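Local coordinates for protein 2-dehydropantoate 2-reductase (Porphyromonas gingivalis, PDB 2QYT) that probably catalyses the NADPH-dependent reduction of 2-dehydropantoate (ketopantoate) to (R)-pantoate in the biosynthesis of pantothenate, at residues I11-L16 and L88-D93; W42-A47 and T72-N77; L114-G119 and G138-S143; E235-L240 and P302-M307. All coordinates share one frame; numbering follows the deposited sequence.

Interaction 1: residues I11-L16 and L88-D93; sequences IAVFGL and LFCTKD. With SO4 (sulfate ion), chain E; SO4 (sulfate ion), chain C; EDO (1,2-ethanediol), chain G.
Cys90 N gives its hydrogen to Phe14 O over 2.8 Å, just where both chains leave the sheet. Two straighter backbone bonds come before it: Leu88 N to Ala12 O, and Phe14 N to Leu88 O at 2.9 Å with an angle of 174° at the hydrogen. Together they make the parallel pairing of strands 9-14 and 86-89, in register at Val13 with Leu88 and Phe14 with Phe89. On the face that carries the two phenylalanines, the side chains run side by side. Phe14 CG lies anti to the backbone N (chi1 -173°), and Phe89 has nearly the same torsion, which lines the rings up with planes 21° apart. The rings are displaced along each other, with little of one above the other, and Phe14 CD2 meets Phe89 CE1 at 3.5 Å. Further along, Phe14 CE2 reaches Thr91 CG2 at 3.5 Å. On the other face Val13 CG2 and Leu88 CD2 make a looser apolar contact.

These are inner strands of a Rossmann-type parallel sheet, and Gly15 begins a stretch whose sequence fits the GxGxxG turn of dinucleotide-binding folds. Gly15 CA packs against Thr91 CB, and their alpha carbons are the closest pair across the contact. Sulfate ions, probably from the crystallisation liquor, sit beside this turn: Leu16 N donates to O1 of the chain C sulfate at 2.7 Å, and Thr91 OG1 donates to O3 of the chain E sulfate at 3.2 Å. Thr91 OG1 also accepts from Asp93 N at 2.9 Å, an ST turn that ties the threonine hydroxyl to its own loop.

Interaction 2: residues W42-A47 and T72-N77; sequences WIARGA and TCVTDN. With SO4 (sulfate ion), chain C.
Trp42 uses both its backbone polar atoms on the neighbouring strand: its N donates to Cys73 O at 2.9 Å, and its O accepts from Thr75 N. Ala44 N then donates to Thr75 O at 3.0 Å. Weaker CA-H...O contacts fill in between these bonds, among them Ile43 CA to Thr75 O at 3.2 Å, so Thr75 O is approached by two donors of different strength.

The apolar contacts fall on both faces of the sheet. On one, Val74 CG2 comes up to the edge of the Trp42 ring and lies 3.8 Å from Trp42 CB, the two side chains crossing obliquely. On the other, Ile43 and Thr75 point the same way, with Ile43 CD1 3.9 Å from Thr75 CG2. All of this belongs to the edge of the parallel Rossmann-type sheet, for strand 73-75 is its outermost member within the chain and strand 38-43 lies next to it.

Polar contacts gather where the strands end. Arg45 N donates almost straight to O3 of the chain C sulfate at 2.7 Å, an anion that also receives a hydrogen bond from the turn after strand 9-14. A water accepts from Gly46 N and donates to Asp76 OD2 at 2.9 Å, linking the backbone near the start of helix 46-55 to the carboxylate that follows strand 73-75. With chi1 at 180°, the Thr75 hydroxyl turns toward the residues that follow, and its OG1 accepts from Asn77 N at 3.1 Å in an ST turn; its other partner is the Glu80 carboxylate.

Interaction 3: residues L114-G119 and G138-S143; sequences LPLLNG and GCVYIS
Leu116 lays CD2 against the backbone of Gly138, 4.1 Å from its CA, and passes Val140 at about a right angle, with Leu116 CB 4.2 Å from Val140 CG1. Leu114 reaches the same glycine with its own methyl, CD2 standing 3.7 Å from Gly138 N. Two leucine methyls therefore pack on a residue without a side chain, close against its bare backbone.

No direct hydrogen bond joins the two segments; water does the work. One water donates to Leu116 O at 2.9 Å and accepts from Val140 N at 3.1 Å, with a weak further bond to Asn118 OD1. A second accepts from Gly138 N at 3.0 Å and gives a weak bond to Pro115 O. Asn118 OD1 and Val140 O both accept from Lys201 NZ, which brings helix 194-215 to the same spot.

The contact joins strand 111-115, at an edge of the parallel Rossmann-type sheet, to strand 137-148 of the mixed sheet. Since the leucines and Val140 supply only apolar surface, the hydrogen bonding between these buried backbones rests on two waters, one of them held only weakly at Pro115 O, which bridge strand 137-148 to the end of strand 111-115 and the loop after it.

Interaction 4: residues E235-L240 and P302-M307; sequences EEVAEL and PMYKRM
Glu236 has the most surface covered here, and its carboxylate meets the first turn of helix 302-309 with both oxygens. OE2 accepts from Met303 N at 2.8 Å and OE1 from Tyr304 N, also at 2.8 Å, each through its syn lone pair. The chain is extended beyond CG (chi2 177°), which carries the carboxylate across from one helix to the other; the Glu236 and Tyr304 side chains run past each other in opposite directions. OE1 also lies in the plane of the Tyr304 ring, at its edge, 3.1 Å from CD1. Beside it, OE2 touches the Pro302 ring at CD and the CB of Met303, a selenomethionine.

Tyr304 completes the contact by leaning against Val237, its CE1 4.1 Å from Val237 CB. Its hydroxyl bonds to Ser206 OG on helix 194-215, so the ring spans three helices of the helical C-terminal domain. The short axes of 235-240 and 302-307 run at 113° to each other, 9.9 Å apart.

A buried carboxylate that takes two backbone N-H groups at a helix start also faces the positive end of the helix dipole, which would probably favour its ionised form and lower the cost of burying it.

From the N terminus, the segment 11-16 opens a long loop that interaction 1 closes at 88-93. Interaction 2, 42-47 with 72-77, is nested inside that loop, and the two join in one sheet because strands 9-14 and 38-43 are neighbours; both also touch the chain C sulfate. Interaction 3 follows in series: the start of 114-119 is strand in the same sheet, beside 86-89, and 138-143 closes a short loop that brings in the mixed sheet. Interaction 4 comes last, also in series, and closes a loop within the C-terminal helical domain. Its centre lies about 23 Å from that of interaction 3 and about 41 Å from that of interaction 2; none of the loops cross.

Interaction 1: residues I11-L16 and L88-D93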
loop_
_atom_site.group_PDB
_atom_site.type_symbol
_atom_site.label_atom_id
_atom_site.label_comp_id
_atom_site.label_asym_id
_atom_site.label_seq_id
_atom_site.Cartn_x
_atom_site.Cartn_y
_atom_site.Cartn_z
ATOM N N ILE A 11 7.035 -2.147 16.178
ATOM C CA ILE A 11 6.279 -2.076 14.946
ATOM C C ILE A 11 5.288 -3.228 14.859
ATOM O O ILE A 11 5.655 -4.379 15.101
ATOM C CB ILE A 11 7.240 -2.200 13.691
ATOM C CG1 ILE A 11 8.327 -1.135 13.735
ATOM C CG2 ILE A 11 6.470 -2.080 12.363
ATOM C CD1 ILE A 11 8.859 -0.776 12.338
ATOM N N ALA A 12 4.045 -2.945 14.486
ATOM C CA ALA A 12 3.078 -3.993 14.206
ATOM C C ALA A 12 2.698 -4.028 12.724
ATOM O O ALA A 12 2.613 -2.980 12.063
ATOM C CB ALA A 12 1.879 -3.792 15.034
ATOM N N VAL A 13 2.457 -5.234 12.213
ATOM C CA VAL A 13 1.976 -5.397 10.862
ATOM C C VAL A 13 0.585 -5.981 10.934
ATOM O O VAL A 13 0.426 -7.097 11.385
ATOM C CB VAL A 13 2.932 -6.261 9.975
ATOM C CG1 VAL A 13 2.498 -6.196 8.514
ATOM C CG2 VAL A 13 4.319 -5.713 10.057
ATOM N N PHE A 14 -0.398 -5.220 10.441
ATOM C CA PHE A 14 -1.791 -5.619 10.455
ATOM C C PHE A 14 -2.180 -6.104 9.054
ATOM O O PHE A 14 -2.369 -5.307 8.143
ATOM C CB PHE A 14 -2.662 -4.415 10.883
ATOM C CG PHE A 14 -4.127 -4.758 11.092
ATOM C CD1 PHE A 14 -4.529 -5.499 12.195
ATOM C CD2 PHE A 14 -5.093 -4.322 10.194
ATOM C CE1 PHE A 14 -5.848 -5.802 12.417
ATOM C CE2 PHE A 14 -6.433 -4.642 10.385
ATOM C CZ PHE A 14 -6.812 -5.384 11.514
ATOM N N GLY A 15 -2.298 -7.421 8.902
ATOM C CA GLY A 15 -2.619 -8.076 7.633
ATOM C C GLY A 15 -1.299 -8.623 7.148
ATOM O O GLY A 15 -0.364 -7.858 6.949
ATOM N N LEU A 16 -1.168 -9.936 7.045
ATOM C CA LEU A 16 0.086 -10.542 6.566
ATOM C C LEU A 16 -0.043 -11.193 5.180
ATOM O O LEU A 16 0.331 -12.344 5.013
ATOM C CB LEU A 16 0.652 -11.607 7.534
ATOM C CG LEU A 16 1.618 -11.385 8.683
ATOM C CD1 LEU A 16 2.175 -12.742 9.124
ATOM C CD2 LEU A 16 2.752 -10.357 8.526
ATOM N N LEU A 88 1.903 -0.759 10.414
ATOM C CA LEU A 88 1.823 -0.928 8.950
ATOM C C LEU A 88 0.488 -1.620 8.670
ATOM O O LEU A 88 0.260 -2.764 9.117
ATOM C CB LEU A 88 2.998 -1.823 8.508
ATOM C CG LEU A 88 4.287 -1.188 8.016
ATOM C CD1 LEU A 88 4.735 0.031 8.744
ATOM C CD2 LEU A 88 5.428 -2.253 7.825
ATOM N N PHE A 89 -0.409 -0.895 8.021
ATOM C CA PHE A 89 -1.789 -1.325 7.853
ATOM C C PHE A 89 -1.847 -1.909 6.443
ATOM O O PHE A 89 -1.717 -1.197 5.472
ATOM C CB PHE A 89 -2.733 -0.114 8.046
ATOM C CG PHE A 89 -4.203 -0.465 8.034
ATOM C CD1 PHE A 89 -4.846 -0.863 9.208
ATOM C CD2 PHE A 89 -4.941 -0.400 6.842
ATOM C CE1 PHE A 89 -6.207 -1.186 9.214
ATOM C CE2 PHE A 89 -6.332 -0.739 6.817
ATOM C CZ PHE A 89 -6.957 -1.115 8.023
ATOM N N CYS A 90 -2.022 -3.223 6.358
ATOM C CA CYS A 90 -1.832 -4.003 5.141
ATOM C C CYS A 90 -2.970 -4.983 4.886
ATOM O O CYS A 90 -2.782 -6.006 4.241
ATOM C CB CYS A 90 -0.487 -4.756 5.208
ATOM S SG CYS A 90 0.940 -3.644 5.506
ATOM N N THR A 91 -4.161 -4.685 5.372
ATOM C CA THR A 91 -5.276 -5.597 5.090
ATOM C C THR A 91 -6.173 -4.995 4.004
ATOM O O THR A 91 -6.391 -3.796 3.976
ATOM C CB THR A 91 -6.120 -5.902 6.361
ATOM O OG1 THR A 91 -7.227 -6.726 5.976
ATOM C CG2 THR A 91 -6.692 -4.653 6.923
ATOM N N LYS A 92 -6.686 -5.805 3.105
ATOM C CA LYS A 92 -7.754 -5.313 2.221
ATOM C C LYS A 92 -9.131 -5.751 2.705
ATOM O O LYS A 92 -10.147 -5.482 2.040
ATOM C CB LYS A 92 -7.529 -5.715 0.757
ATOM C CG LYS A 92 -7.417 -7.223 0.456
ATOM C CD LYS A 92 -7.623 -7.544 -1.067
ATOM C CE LYS A 92 -6.354 -7.289 -1.941
ATOM N NZ LYS A 92 -5.461 -8.503 -2.249
ATOM N N ASP A 93 -9.153 -6.408 3.867
ATOM C CA ASP A 93 -10.320 -7.190 4.304
ATOM C C ASP A 93 -11.407 -6.362 5.005
ATOM O O ASP A 93 -12.589 -6.671 4.869
ATOM C CB ASP A 93 -9.917 -8.444 5.136
ATOM C CG ASP A 93 -9.207 -9.531 4.278
ATOM O OD1 ASP A 93 -8.372 -10.305 4.823
ATOM O OD2 ASP A 93 -9.482 -9.609 3.058
HETATM S S SO4 E . -4.545 -9.570 3.889
HETATM O O1 SO4 E . -4.338 -11.009 3.946
HETATM O O2 SO4 E . -4.603 -9.116 2.490
HETATM O O3 SO4 E . -5.772 -9.283 4.633
HETATM O O4 SO4 E . -3.441 -8.868 4.533
HETATM S S SO4 C . -3.882 -12.641 7.320
HETATM O O1 SO4 C . -2.511 -12.194 7.461
HETATM O O2 SO4 C . -4.074 -12.902 5.890
HETATM O O3 SO4 C . -4.130 -13.874 8.062
HETATM O O4 SO4 C . -4.754 -11.536 7.770
HETATM C C1 EDO G . -0.893 -7.083 2.072
HETATM O O1 EDO G . -0.672 -7.719 3.332
HETATM C C2 EDO G . -1.424 -8.062 1.023
HETATM O O2 EDO G . -0.869 -7.682 -0.229
#

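Interaction 2: residues W42-A47 and T72-N77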
loop_
_atom_site.group_PDB
_atom_site.type_symbol
_atom_site.label_atom_id
_atom_site.label_comp_id
_atom_site.label_asym_id
_atom_site.label_seq_id
_atom_site.Cartn_x
_atom_site.Cartn_y
_atom_site.Cartn_z
ATOM N N TRP A 42 2.973 -9.263 14.405
ATOM C CA TRP A 42 2.155 -9.535 13.236
ATOM C C TRP A 42 0.760 -9.873 13.636
ATOM O O TRP A 42 0.546 -10.621 14.589
ATOM C CB TRP A 42 2.707 -10.739 12.469
ATOM C CG TRP A 42 4.075 -10.545 11.916
ATOM C CD1 TRP A 42 4.740 -9.356 11.722
ATOM C CD2 TRP A 42 4.960 -11.573 11.464
ATOM N NE1 TRP A 42 5.999 -9.591 11.180
ATOM C CE2 TRP A 42 6.166 -10.940 11.037
ATOM C CE3 TRP A 42 4.877 -12.962 11.428
ATOM C CZ2 TRP A 42 7.264 -11.661 10.550
ATOM C CZ3 TRP A 42 5.968 -13.673 10.952
ATOM C CH2 TRP A 42 7.141 -13.026 10.515
ATOM N N ILE A 43 -0.214 -9.326 12.915
ATOM C CA ILE A 43 -1.582 -9.731 13.130
ATOM C C ILE A 43 -1.991 -10.543 11.932
ATOM O O ILE A 43 -2.056 -10.020 10.863
ATOM C CB ILE A 43 -2.534 -8.536 13.324
ATOM C CG1 ILE A 43 -2.014 -7.614 14.455
ATOM C CG2 ILE A 43 -4.031 -9.008 13.470
ATOM C CD1 ILE A 43 -1.969 -8.250 15.917
ATOM N N ALA A 44 -2.282 -11.818 12.127
ATOM C CA ALA A 44 -2.620 -12.714 11.038
ATOM C C ALA A 44 -3.713 -13.551 11.597
ATOM O O ALA A 44 -3.910 -13.544 12.803
ATOM C CB ALA A 44 -1.455 -13.585 10.690
ATOM N N ARG A 45 -4.443 -14.278 10.747
ATOM C CA ARG A 45 -5.510 -15.113 11.269
ATOM C C ARG A 45 -5.652 -16.444 10.606
ATOM O O ARG A 45 -4.987 -16.736 9.588
ATOM C CB ARG A 45 -6.838 -14.358 11.258
ATOM C CG ARG A 45 -7.165 -13.570 9.990
ATOM C CD ARG A 45 -8.175 -12.482 10.383
ATOM N NE ARG A 45 -7.570 -11.141 10.406
ATOM C CZ ARG A 45 -7.285 -10.396 11.488
ATOM N NH1 ARG A 45 -7.555 -10.821 12.740
ATOM N NH2 ARG A 45 -6.753 -9.180 11.304
ATOM N N GLY A 46 -6.493 -17.276 11.225
ATOM C CA GLY A 46 -6.853 -18.597 10.699
ATOM C C GLY A 46 -5.697 -19.547 10.433
ATOM O O GLY A 46 -4.779 -19.678 11.262
ATOM N N ALA A 47 -5.756 -20.203 9.268
ATOM C CA ALA A 47 -4.727 -21.133 8.793
ATOM C C ALA A 47 -3.393 -20.490 8.598
ATOM O O ALA A 47 -2.371 -21.103 8.876
ATOM C CB ALA A 47 -5.174 -21.837 7.486
ATOM N N THR A 72 8.619 -11.213 16.921
ATOM C CA THR A 72 8.555 -11.132 18.390
ATOM C C THR A 72 7.220 -11.711 18.796
ATOM O O THR A 72 7.133 -12.415 19.778
ATOM C CB THR A 72 8.645 -9.676 18.891
ATOM O OG1 THR A 72 9.742 -9.070 18.218
ATOM C CG2 THR A 72 8.870 -9.590 20.485
ATOM N N CYS A 73 6.179 -11.385 18.040
ATOM C CA CYS A 73 4.864 -11.807 18.459
ATOM C C CYS A 73 4.030 -11.946 17.205
ATOM O O CYS A 73 4.156 -11.147 16.276
ATOM C CB CYS A 73 4.285 -10.782 19.468
ATOM S SG CYS A 73 2.523 -10.989 19.854
ATOM N N VAL A 74 3.217 -13.004 17.160
ATOM C CA VAL A 74 2.245 -13.173 16.084
ATOM C C VAL A 74 0.951 -13.679 16.714
ATOM O O VAL A 74 0.960 -14.569 17.565
ATOM C CB VAL A 74 2.723 -14.124 14.925
ATOM C CG1 VAL A 74 2.923 -15.579 15.478
ATOM C CG2 VAL A 74 1.668 -14.157 13.784
ATOM N N THR A 75 -0.165 -13.083 16.286
ATOM C CA THR A 75 -1.446 -13.330 16.942
ATOM C C THR A 75 -2.584 -12.859 16.035
ATOM O O THR A 75 -2.312 -12.161 15.074
ATOM C CB THR A 75 -1.507 -12.676 18.383
ATOM O OG1 THR A 75 -2.766 -12.952 18.943
ATOM C CG2 THR A 75 -1.316 -11.136 18.384
ATOM N N ASP A 76 -3.833 -13.284 16.304
ATOM C CA ASP A 76 -5.014 -12.689 15.640
ATOM C C ASP A 76 -5.639 -11.588 16.483
ATOM O O ASP A 76 -6.659 -11.051 16.111
ATOM C CB ASP A 76 -6.085 -13.744 15.233
ATOM C CG ASP A 76 -6.497 -14.627 16.366
ATOM O OD1 ASP A 76 -6.065 -14.389 17.512
ATOM O OD2 ASP A 76 -7.275 -15.576 16.116
ATOM N N ASN A 77 -5.027 -11.276 17.623
ATOM C CA ASN A 77 -5.613 -10.319 18.584
ATOM C C ASN A 77 -4.742 -9.084 18.888
ATOM O O ASN A 77 -3.817 -9.173 19.688
ATOM C CB ASN A 77 -5.950 -11.032 19.873
ATOM C CG ASN A 77 -6.913 -10.238 20.777
ATOM O OD1 ASN A 77 -7.084 -9.001 20.674
ATOM N ND2 ASN A 77 -7.536 -10.963 21.690
HETATM S S SO4 C . -3.882 -12.641 7.320
HETATM O O1 SO4 C . -2.511 -12.194 7.461
HETATM O O2 SO4 C . -4.074 -12.902 5.890
HETATM O O3 SO4 C . -4.130 -13.874 8.062
HETATM O O4 SO4 C . -4.754 -11.536 7.770
HETATM O O HOH W 1 -8.158 -16.456 13.542
#

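Interaction 3: residues L114-G119 and G138-S143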
loop_
_atom_site.group_PDB
_atom_site.type_symbol
_atom_site.label_atom_id
_atom_site.label_comp_id
_atom_site.label_asym_id
_atom_site.label_seq_id
_atom_site.Cartn_x
_atom_site.Cartn_y
_atom_site.Cartn_z
ATOM N N LEU A 114 0.719 3.641 8.949
ATOM C CA LEU A 114 1.034 3.657 7.524
ATOM C C LEU A 114 0.134 2.686 6.744
ATOM O O LEU A 114 0.388 1.491 6.740
ATOM C CB LEU A 114 2.479 3.189 7.307
ATOM C CG LEU A 114 3.528 4.203 6.857
ATOM C CD1 LEU A 114 4.882 3.569 6.537
ATOM C CD2 LEU A 114 2.943 4.899 5.642
ATOM N N PRO A 115 -0.885 3.208 6.043
ATOM C CA PRO A 115 -1.613 2.327 5.152
ATOM C C PRO A 115 -0.786 2.115 3.881
ATOM O O PRO A 115 -0.349 3.090 3.236
ATOM C CB PRO A 115 -2.914 3.119 4.837
ATOM C CG PRO A 115 -2.835 4.407 5.630
ATOM C CD PRO A 115 -1.394 4.596 5.973
ATOM N N LEU A 116 -0.539 0.864 3.526
ATOM C CA LEU A 116 0.233 0.586 2.323
ATOM C C LEU A 116 -0.633 0.095 1.140
ATOM O O LEU A 116 -0.113 -0.272 0.081
ATOM C CB LEU A 116 1.413 -0.351 2.644
ATOM C CG LEU A 116 2.346 0.152 3.779
ATOM C CD1 LEU A 116 3.307 -0.934 4.217
ATOM C CD2 LEU A 116 3.085 1.492 3.391
ATOM N N LEU A 117 -1.943 0.161 1.317
ATOM C CA LEU A 117 -2.965 -0.329 0.380
ATOM C C LEU A 117 -3.117 0.599 -0.832
ATOM O O LEU A 117 -2.833 1.797 -0.752
ATOM C CB LEU A 117 -4.354 -0.388 1.081
ATOM C CG LEU A 117 -4.554 -0.906 2.528
ATOM C CD1 LEU A 117 -3.743 -0.047 3.474
ATOM C CD2 LEU A 117 -6.044 -0.924 2.971
ATOM N N ASN A 118 -3.612 0.039 -1.939
ATOM C CA ASN A 118 -3.921 0.829 -3.122
ATOM C C ASN A 118 -5.171 1.642 -2.886
ATOM O O ASN A 118 -5.999 1.294 -2.045
ATOM C CB ASN A 118 -4.059 -0.075 -4.329
ATOM C CG ASN A 118 -2.706 -0.495 -4.892
ATOM O OD1 ASN A 118 -1.788 0.337 -5.061
ATOM N ND2 ASN A 118 -2.574 -1.775 -5.208
ATOM N N GLY A 119 -5.299 2.755 -3.584
ATOM C CA GLY A 119 -6.464 3.627 -3.412
ATOM C C GLY A 119 -5.972 5.050 -3.431
ATOM O O GLY A 119 -4.788 5.292 -3.156
ATOM N N GLY A 138 1.372 6.171 2.499
ATOM C CA GLY A 138 2.391 5.285 1.962
ATOM C C GLY A 138 1.910 4.562 0.728
ATOM O O GLY A 138 0.707 4.492 0.477
ATOM N N CYS A 139 2.858 4.086 -0.086
ATOM C CA CYS A 139 2.547 3.163 -1.145
ATOM C C CYS A 139 3.766 2.318 -1.501
ATOM O O CYS A 139 4.914 2.753 -1.350
ATOM C CB CYS A 139 2.010 3.891 -2.380
ATOM S SG CYS A 139 3.265 4.822 -3.279
ATOM N N VAL A 140 3.516 1.095 -1.967
ATOM C CA VAL A 140 4.589 0.124 -2.254
ATOM C C VAL A 140 4.510 -0.307 -3.709
ATOM O O VAL A 140 3.446 -0.254 -4.310
ATOM C CB VAL A 140 4.558 -1.080 -1.265
ATOM C CG1 VAL A 140 4.753 -0.604 0.169
ATOM C CG2 VAL A 140 3.261 -1.893 -1.368
ATOM N N TYR A 141 5.655 -0.627 -4.313
ATOM C CA TYR A 141 5.698 -1.299 -5.604
ATOM C C TYR A 141 6.398 -2.623 -5.350
ATOM O O TYR A 141 7.584 -2.669 -5.026
ATOM C CB TYR A 141 6.478 -0.485 -6.636
ATOM C CG TYR A 141 5.793 0.767 -7.091
ATOM C CD1 TYR A 141 5.069 0.784 -8.260
ATOM C CD2 TYR A 141 5.831 1.923 -6.327
ATOM C CE1 TYR A 141 4.431 1.962 -8.715
ATOM C CE2 TYR A 141 5.182 3.093 -6.755
ATOM C CZ TYR A 141 4.485 3.107 -7.940
ATOM O OH TYR A 141 3.833 4.257 -8.354
ATOM N N ILE A 142 5.639 -3.701 -5.449
ATOM C CA ILE A 142 6.121 -5.004 -5.043
ATOM C C ILE A 142 5.165 -6.031 -5.606
ATOM O O ILE A 142 3.941 -5.784 -5.611
ATOM C CB ILE A 142 6.264 -5.160 -3.489
ATOM C CG1 ILE A 142 7.152 -6.383 -3.127
ATOM C CG2 ILE A 142 4.885 -5.063 -2.734
ATOM C CD1 ILE A 142 7.224 -6.726 -1.545
ATOM N N SER A 143 5.714 -7.143 -6.101
ATOM C CA SER A 143 4.933 -8.220 -6.692
ATOM C C SER A 143 4.923 -9.429 -5.780
ATOM O O SER A 143 5.646 -10.399 -5.993
ATOM C CB SER A 143 5.556 -8.607 -8.026
ATOM O OG SER A 143 5.484 -7.492 -8.898
HETATM O O HOH W 2 -1.670 6.031 2.423
HETATM O O HOH W 3 0.488 0.803 -2.492
#

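Interaction 4: residues E235-L240 and P302-M307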
loop_
_atom_site.group_PDB
_atom_site.type_symbol
_atom_site.label_atom_id
_atom_site.label_comp_id
_atom_site.label_asym_id
_atom_site.label_seq_id
_atom_site.Cartn_x
_atom_site.Cartn_y
_atom_site.Cartn_z
ATOM N N GLU A 235 -5.741 10.879 -19.642
ATOM C CA GLU A 235 -6.095 12.304 -19.631
ATOM C C GLU A 235 -7.208 12.592 -18.630
ATOM O O GLU A 235 -7.203 13.642 -17.978
ATOM C CB GLU A 235 -6.528 12.782 -21.021
ATOM C CG GLU A 235 -5.393 12.966 -22.035
ATOM C CD GLU A 235 -5.883 13.533 -23.371
ATOM O OE1 GLU A 235 -5.019 13.988 -24.167
ATOM O OE2 GLU A 235 -7.120 13.524 -23.641
ATOM N N GLU A 236 -8.145 11.651 -18.517
ATOM C CA GLU A 236 -9.288 11.780 -17.628
ATOM C C GLU A 236 -8.891 11.756 -16.135
ATOM O O GLU A 236 -9.217 12.697 -15.393
ATOM C CB GLU A 236 -10.334 10.709 -17.946
ATOM C CG GLU A 236 -11.311 11.133 -19.022
ATOM C CD GLU A 236 -12.302 10.050 -19.398
ATOM O OE1 GLU A 236 -12.427 9.059 -18.640
ATOM O OE2 GLU A 236 -12.959 10.197 -20.464
ATOM N N VAL A 237 -8.198 10.690 -15.725
ATOM C CA VAL A 237 -7.669 10.553 -14.372
ATOM C C VAL A 237 -6.750 11.733 -14.038
ATOM O O VAL A 237 -6.772 12.239 -12.912
ATOM C CB VAL A 237 -6.975 9.135 -14.125
ATOM C CG1 VAL A 237 -5.544 9.062 -14.671
ATOM C CG2 VAL A 237 -7.021 8.739 -12.615
ATOM N N ALA A 238 -5.970 12.182 -15.023
ATOM C CA ALA A 238 -5.051 13.308 -14.836
ATOM C C ALA A 238 -5.806 14.612 -14.649
ATOM O O ALA A 238 -5.457 15.396 -13.755
ATOM C CB ALA A 238 -4.066 13.421 -15.976
ATOM N N GLU A 239 -6.845 14.819 -15.466
ATOM C CA GLU A 239 -7.764 15.953 -15.327
ATOM C C GLU A 239 -8.457 15.950 -13.961
ATOM O O GLU A 239 -8.579 17.006 -13.335
ATOM C CB GLU A 239 -8.816 15.944 -16.448
ATOM C CG GLU A 239 -9.621 17.239 -16.598
ATOM C CD GLU A 239 -10.660 17.177 -17.717
ATOM O OE1 GLU A 239 -10.815 16.109 -18.368
ATOM O OE2 GLU A 239 -11.332 18.211 -17.941
ATOM N N LEU A 240 -8.912 14.770 -13.521
ATOM C CA LEU A 240 -9.558 14.610 -12.208
ATOM C C LEU A 240 -8.653 15.139 -11.101
ATOM O O LEU A 240 -9.055 15.994 -10.304
ATOM C CB LEU A 240 -9.918 13.141 -11.917
ATOM C CG LEU A 240 -10.521 12.809 -10.528
ATOM C CD1 LEU A 240 -11.390 11.588 -10.598
ATOM C CD2 LEU A 240 -9.501 12.616 -9.420
ATOM N N PRO A 302 -16.044 10.882 -19.859
ATOM C CA PRO A 302 -16.848 9.933 -20.632
ATOM C C PRO A 302 -16.289 8.507 -20.721
ATOM O O PRO A 302 -17.054 7.559 -20.587
ATOM C CB PRO A 302 -16.941 10.587 -22.022
ATOM C CG PRO A 302 -15.820 11.559 -22.079
ATOM C CD PRO A 302 -15.608 12.032 -20.677
HETATM N N MSE A 303 -14.986 8.361 -20.944
HETATM C CA MSE A 303 -14.362 7.035 -21.080
HETATM C C MSE A 303 -14.445 6.192 -19.804
HETATM O O MSE A 303 -14.802 5.009 -19.861
HETATM C CB MSE A 303 -12.898 7.163 -21.507
HETATM C CG MSE A 303 -12.263 5.871 -22.074
HETATM SE SE MSE A 303 -13.101 5.181 -23.736
HETATM C CE MSE A 303 -13.036 6.773 -24.873
ATOM N N TYR A 304 -14.093 6.796 -18.666
ATOM C CA TYR A 304 -14.266 6.145 -17.372
ATOM C C TYR A 304 -15.724 5.770 -17.119
ATOM O O TYR A 304 -15.999 4.672 -16.645
ATOM C CB TYR A 304 -13.748 7.034 -16.248
ATOM C CG TYR A 304 -12.359 6.689 -15.794
ATOM C CD1 TYR A 304 -11.249 7.343 -16.323
ATOM C CD2 TYR A 304 -12.150 5.707 -14.819
ATOM C CE1 TYR A 304 -9.961 7.025 -15.909
ATOM C CE2 TYR A 304 -10.856 5.380 -14.388
ATOM C CZ TYR A 304 -9.773 6.045 -14.935
ATOM O OH TYR A 304 -8.510 5.734 -14.508
ATOM N N LYS A 305 -16.651 6.671 -17.450
ATOM C CA LYS A 305 -18.084 6.434 -17.221
ATOM C C LYS A 305 -18.646 5.319 -18.102
ATOM O O LYS A 305 -19.422 4.497 -17.631
ATOM C CB LYS A 305 -18.893 7.721 -17.385
ATOM C CG LYS A 305 -18.594 8.784 -16.337
ATOM C CD LYS A 305 -19.749 9.767 -16.193
ATOM C CE LYS A 305 -19.679 10.926 -17.184
ATOM N NZ LYS A 305 -20.101 10.564 -18.569
ATOM N N ARG A 306 -18.245 5.294 -19.373
ATOM C CA ARG A 306 -18.587 4.203 -20.290
ATOM C C ARG A 306 -18.045 2.886 -19.726
ATOM O O ARG A 306 -18.755 1.887 -19.687
ATOM C CB ARG A 306 -18.006 4.464 -21.695
ATOM C CG ARG A 306 -18.629 3.631 -22.820
ATOM C CD ARG A 306 -17.578 2.924 -23.709
ATOM N NE ARG A 306 -16.976 3.768 -24.755
ATOM C CZ ARG A 306 -16.135 3.333 -25.705
ATOM N NH1 ARG A 306 -15.778 2.052 -25.775
ATOM N NH2 ARG A 306 -15.643 4.185 -26.600
HETATM N N MSE A 307 -16.796 2.915 -19.268
HETATM C CA MSE A 307 -16.082 1.730 -18.766
HETATM C C MSE A 307 -16.663 1.178 -17.446
HETATM O O MSE A 307 -16.885 -0.032 -17.314
HETATM C CB MSE A 307 -14.583 2.062 -18.615
HETATM C CG MSE A 307 -13.606 1.047 -19.225
HETATM SE SE MSE A 307 -12.331 1.840 -20.506
HETATM C CE MSE A 307 -11.337 0.290 -21.083
#